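Lambda phage protein with carbohydrate-binding module (Shewanella oneidensis, PDB 2A5Z) is of unknown function but binds magnesium and has a jelly-roll fold with a carbohydrate-binding module, which suggests a role in carbohydrate recognition. Local coordinates at residues Y53-H58 and F103-L108; Q91-S96 and I228-Q233. One frame throughout, in Å; residues are numbered along the deposited sequence.

Contact 1 (Y53-H58 and F103-L108); sequences YDFMMH and FLAGML. With MG (magnesium ion), chain F.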
# COMPACT_ATOMS: atom_id res chain seq x y z
N TYR C 53 5.49 -9.30 -3.23
CA TYR C 53 4.29 -8.96 -3.98
C TYR C 53 3.92 -10.10 -4.94
O TYR C 53 4.78 -10.67 -5.58
CB TYR C 53 4.43 -7.61 -4.70
CG TYR C 53 3.18 -7.22 -5.45
CD1 TYR C 53 1.95 -7.13 -4.79
CD2 TYR C 53 3.21 -6.99 -6.83
CE1 TYR C 53 0.78 -6.81 -5.47
CE2 TYR C 53 2.05 -6.66 -7.52
CZ TYR C 53 0.85 -6.57 -6.83
OH TYR C 53 -0.29 -6.27 -7.51
N ASP C 54 2.62 -10.42 -4.99
CA ASP C 54 2.13 -11.60 -5.70
C ASP C 54 1.33 -11.25 -6.97
O ASP C 54 0.68 -12.12 -7.54
CB ASP C 54 1.26 -12.45 -4.75
CG ASP C 54 1.33 -13.95 -5.04
OD1 ASP C 54 1.93 -14.36 -6.05
OD2 ASP C 54 0.80 -14.76 -4.24
N PHE C 55 1.37 -9.99 -7.38
CA PHE C 55 0.83 -9.56 -8.68
C PHE C 55 -0.64 -9.92 -8.94
O PHE C 55 -0.98 -10.40 -10.01
CB PHE C 55 1.75 -10.03 -9.82
CG PHE C 55 3.10 -9.38 -9.78
CD1 PHE C 55 3.34 -8.20 -10.49
CD2 PHE C 55 4.12 -9.92 -8.99
CE1 PHE C 55 4.59 -7.58 -10.43
CE2 PHE C 55 5.36 -9.31 -8.92
CZ PHE C 55 5.60 -8.14 -9.64
N MSE C 56 -1.49 -9.66 -7.95
CA MSE C 56 -2.93 -9.89 -8.08
C MSE C 56 -3.73 -8.60 -8.29
O MSE C 56 -4.89 -8.66 -8.69
CB MSE C 56 -3.48 -10.70 -6.89
CG MSE C 56 -3.81 -9.86 -5.63
SE MSE C 56 -2.39 -9.26 -4.69
CE MSE C 56 -2.04 -10.69 -3.68
N MSE C 57 -3.11 -7.45 -8.01
CA MSE C 57 -3.80 -6.15 -8.09
C MSE C 57 -3.99 -5.67 -9.53
O MSE C 57 -3.18 -5.97 -10.41
CB MSE C 57 -3.06 -5.06 -7.29
CG MSE C 57 -2.77 -5.38 -5.81
SE MSE C 57 -1.86 -4.04 -4.97
CE MSE C 57 -3.03 -2.71 -5.22
N HIS C 58 -5.08 -4.95 -9.75
CA HIS C 58 -5.32 -4.18 -10.97
C HIS C 58 -4.09 -3.28 -11.16
O HIS C 58 -3.70 -2.57 -10.23
CB HIS C 58 -6.61 -3.37 -10.76
CG HIS C 58 -7.05 -2.56 -11.95
ND1 HIS C 58 -7.28 -3.12 -13.19
CD2 HIS C 58 -7.38 -1.25 -12.06
CE1 HIS C 58 -7.71 -2.18 -14.02
NE2 HIS C 58 -7.78 -1.04 -13.35
N PHE C 103 9.51 -3.30 -17.77
CA PHE C 103 8.84 -3.33 -16.49
C PHE C 103 9.83 -3.79 -15.43
O PHE C 103 10.57 -4.76 -15.63
CB PHE C 103 7.59 -4.22 -16.50
CG PHE C 103 6.94 -4.35 -15.15
CD1 PHE C 103 6.14 -3.33 -14.65
CD2 PHE C 103 7.14 -5.49 -14.36
CE1 PHE C 103 5.54 -3.44 -13.39
CE2 PHE C 103 6.55 -5.61 -13.10
CZ PHE C 103 5.75 -4.59 -12.62
N LEU C 104 9.84 -3.09 -14.31
CA LEU C 104 10.78 -3.37 -13.24
C LEU C 104 10.04 -3.52 -11.91
O LEU C 104 9.32 -2.61 -11.51
CB LEU C 104 11.83 -2.25 -13.16
CG LEU C 104 13.12 -2.48 -12.34
CD1 LEU C 104 14.25 -1.54 -12.78
CD2 LEU C 104 12.84 -2.33 -10.86
N ALA C 105 10.21 -4.67 -11.26
CA ALA C 105 9.76 -4.84 -9.88
C ALA C 105 10.99 -4.91 -8.99
O ALA C 105 11.74 -5.89 -9.02
CB ALA C 105 8.87 -6.10 -9.74
N GLY C 106 11.23 -3.85 -8.22
CA GLY C 106 12.46 -3.77 -7.47
C GLY C 106 12.47 -2.81 -6.31
O GLY C 106 11.46 -2.16 -6.00
N MSE C 107 13.63 -2.74 -5.65
CA MSE C 107 13.89 -1.83 -4.52
C MSE C 107 15.23 -1.10 -4.72
O MSE C 107 16.05 -1.50 -5.56
CB MSE C 107 13.86 -2.59 -3.18
CG MSE C 107 12.45 -3.13 -2.77
SE MSE C 107 12.31 -3.78 -1.09
CE MSE C 107 12.28 -2.23 -0.17
N LEU C 108 15.44 -0.03 -3.95
CA LEU C 108 16.70 0.72 -3.98
C LEU C 108 17.84 -0.06 -3.33
O LEU C 108 17.63 -0.78 -2.34
CB LEU C 108 16.54 2.07 -3.27
CG LEU C 108 15.58 3.08 -3.89
CD1 LEU C 108 15.11 4.12 -2.85
CD2 LEU C 108 16.18 3.76 -5.13
MG MG F . 1.42 -14.06 -8.13
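F103 opens the contact by meeting F55 ring to ring, though the two rings do not stack. F55 CE1 comes to the edge of the F103 ring, near its plane, against CE2 and CZ, and F55 CE1 lies 3.9 Å from F103 CE2. The side chains run past one another in opposite directions. F103 has CG anti to its backbone N (chi1 176°), which sends the ring off strand 102-107 toward the loop; L70 and S72 of strand 68-73 also pack on it. Two residues on, A105 offers its methyl group to the next carbon of the same phenyl rim, with A105 CB 3.9 Å from F55 CZ. The methyl lies at the edge of the F55 ring, near its plane, as does F103 CZ.

One face of F55 is taken within its own segment, by the residue that ends strand 48-53: Y53 CD2 sits 3.6 Å above the plane, over the ring centre. In return the backbone N of F55 lies 3.3 Å above the centre of the Y53 ring. The Y53 hydroxyl accepts a bond from M57 N (3.1 Å from M57 N to Y53 OH, 145° at the hydrogen), which ties the backbone at M57 to the tyrosine. D54, between Y53 and F55 in sequence, binds magnesium through both D54 O and D54 OD1, each 2.2 Å from the metal; F88, G89 and D247 complete the protein ligands. D54 OD2 forms a salt bridge with R259 of the second subunit. Labour is thus divided: buried apolar contacts of F55 join the loop to the sheet, while the D54 carboxylate serves both metal and subunit interface.

Contact 2 (Q91-S96 and I228-Q233); sequences QPIVSS and IGFKTQ
I93, the residue most covered here, reaches from strand 90-94 toward T232 of strand 230-234, and the two side chains meet tip to tip. The contact is methyl against methyl: I93 CD1 lies 3.7 Å from T232 CG2, and I93 CG2 follows at 4.0 Å from the same T232 CG2. Both branches of the isoleucine thus close on a single methyl group. The backbones stay well apart, with the CA atoms of I93 and T232 separated by 8.2 Å, which marks a packing of side chains between strands that are not paired with each other.

The torsion of T232 sorts its two branches. OG1 stands anti to the backbone N (chi1 -161°), and CG2 takes the place between N and the carbonyl carbon, from which it faces I93. The hydroxyl is buried but satisfied, hydrogen-bonded to T136 OG1 and to the backbone N of I244.

F230 contributes more modestly. I93 CD1 comes near the plane of its ring, at the edge, 4.3 Å from F230 CE2, while I246 and I249 of strand 245-254 also pack on F230. Beyond these partners, I76 and L78 extend the apolar surroundings of I93. The threonine is the instructive residue: it is amphipathic in place, giving its methyl to a purely apolar junction and its oxygen to hydrogen bonds, so a polar side chain is buried here with its hydroxyl satisfied.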
# COMPACT_ATOMS: atom_id res chain seq x y z
N GLN C 91 1.45 -11.29 -13.83
CA GLN C 91 1.51 -10.12 -14.70
C GLN C 91 2.29 -10.44 -15.98
O GLN C 91 3.53 -10.50 -15.95
CB GLN C 91 2.15 -8.93 -13.96
CG GLN C 91 2.32 -7.66 -14.80
CD GLN C 91 1.00 -7.07 -15.25
OE1 GLN C 91 0.53 -7.34 -16.35
NE2 GLN C 91 0.40 -6.26 -14.39
N PRO C 92 1.57 -10.69 -17.10
CA PRO C 92 2.21 -10.85 -18.39
C PRO C 92 2.57 -9.49 -18.97
O PRO C 92 1.87 -8.49 -18.71
CB PRO C 92 1.14 -11.53 -19.25
CG PRO C 92 0.01 -11.84 -18.31
CD PRO C 92 0.11 -10.85 -17.21
N ILE C 93 3.65 -9.45 -19.75
CA ILE C 93 4.23 -8.18 -20.19
C ILE C 93 4.55 -8.26 -21.69
O ILE C 93 5.11 -9.25 -22.16
CB ILE C 93 5.50 -7.82 -19.34
CG1 ILE C 93 5.12 -7.70 -17.85
CG2 ILE C 93 6.15 -6.52 -19.81
CD1 ILE C 93 6.27 -7.97 -16.88
N VAL C 94 4.16 -7.23 -22.44
CA VAL C 94 4.34 -7.20 -23.89
C VAL C 94 5.02 -5.89 -24.34
O VAL C 94 4.76 -4.82 -23.77
CB VAL C 94 2.99 -7.48 -24.64
CG1 VAL C 94 3.09 -7.22 -26.13
CG2 VAL C 94 2.54 -8.90 -24.40
N SER C 95 5.90 -6.00 -25.32
CA SER C 95 6.64 -4.86 -25.86
C SER C 95 5.73 -3.83 -26.53
O SER C 95 4.59 -4.13 -26.89
CB SER C 95 7.70 -5.34 -26.85
OG SER C 95 7.10 -5.83 -28.04
N SER C 96 6.25 -2.62 -26.69
CA SER C 96 5.55 -1.54 -27.37
C SER C 96 6.35 -1.09 -28.59
O SER C 96 7.31 -1.76 -29.01
CB SER C 96 5.35 -0.37 -26.41
OG SER C 96 6.61 0.16 -26.03
N ILE C 228 17.27 -3.00 -7.58
CA ILE C 228 17.57 -4.44 -7.50
C ILE C 228 16.26 -5.25 -7.44
O ILE C 228 15.35 -4.92 -6.69
CB ILE C 228 18.58 -4.78 -6.34
CG1 ILE C 228 18.98 -6.27 -6.35
CG2 ILE C 228 18.08 -4.29 -4.95
CD1 ILE C 228 20.30 -6.56 -5.64
N GLY C 229 16.16 -6.28 -8.29
CA GLY C 229 14.95 -7.09 -8.35
C GLY C 229 14.77 -7.79 -9.69
O GLY C 229 15.65 -8.51 -10.15
N PHE C 230 13.61 -7.56 -10.32
CA PHE C 230 13.27 -8.16 -11.60
C PHE C 230 13.03 -7.06 -12.62
O PHE C 230 12.29 -6.11 -12.36
CB PHE C 230 12.00 -9.02 -11.45
CG PHE C 230 11.34 -9.41 -12.76
CD1 PHE C 230 11.74 -10.54 -13.46
CD2 PHE C 230 10.28 -8.65 -13.28
CE1 PHE C 230 11.12 -10.91 -14.66
CE2 PHE C 230 9.65 -9.02 -14.48
CZ PHE C 230 10.07 -10.15 -15.17
N LYS C 231 13.65 -7.19 -13.79
CA LYS C 231 13.40 -6.27 -14.89
C LYS C 231 13.33 -7.03 -16.20
O LYS C 231 14.23 -7.81 -16.51
CB LYS C 231 14.49 -5.19 -14.96
CG LYS C 231 14.20 -4.08 -15.96
CD LYS C 231 15.36 -3.10 -16.05
CE LYS C 231 15.05 -2.02 -17.07
NZ LYS C 231 16.26 -1.24 -17.47
N THR C 232 12.27 -6.81 -16.97
CA THR C 232 12.17 -7.40 -18.30
C THR C 232 11.97 -6.27 -19.30
O THR C 232 11.28 -5.29 -19.01
CB THR C 232 11.07 -8.49 -18.37
OG1 THR C 232 11.29 -9.32 -19.52
CG2 THR C 232 9.66 -7.90 -18.41
N GLN C 233 12.58 -6.42 -20.47
CA GLN C 233 12.78 -5.31 -21.39
C GLN C 233 12.79 -5.78 -22.85
O GLN C 233 13.23 -6.89 -23.15
CB GLN C 233 14.13 -4.65 -21.09
CG GLN C 233 14.36 -3.31 -21.78
CD GLN C 233 15.55 -2.59 -21.20
OE1 GLN C 233 16.56 -3.21 -20.88
NE2 GLN C 233 15.44 -1.28 -21.05

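Overall arrangement
Contact 1 and contact 2, with centres about 10 Å apart, converge on neighbouring antiparallel strands, 102-107 and 230-234, which a probable hydrogen bond joins directly, A105 N lying 2.8 Å from F230 O. A second, with M107 O 2.8 Å from I228 N, continues the pairing past the corner at G229 to the end of strand 226-228. Side chains link them as well, since F103 CD2 is 3.6 Å from I93 CD1. The loop 53-58 and the segment 91-96 thus pack on the same sheet of the jelly roll. They differ in relation to the metal: contact 1 contains the ligand D54, whereas in contact 2 the side chain of F230 is about 12 Å from a bound magnesium ion. I246 and I249 touch F55 and F230 alike.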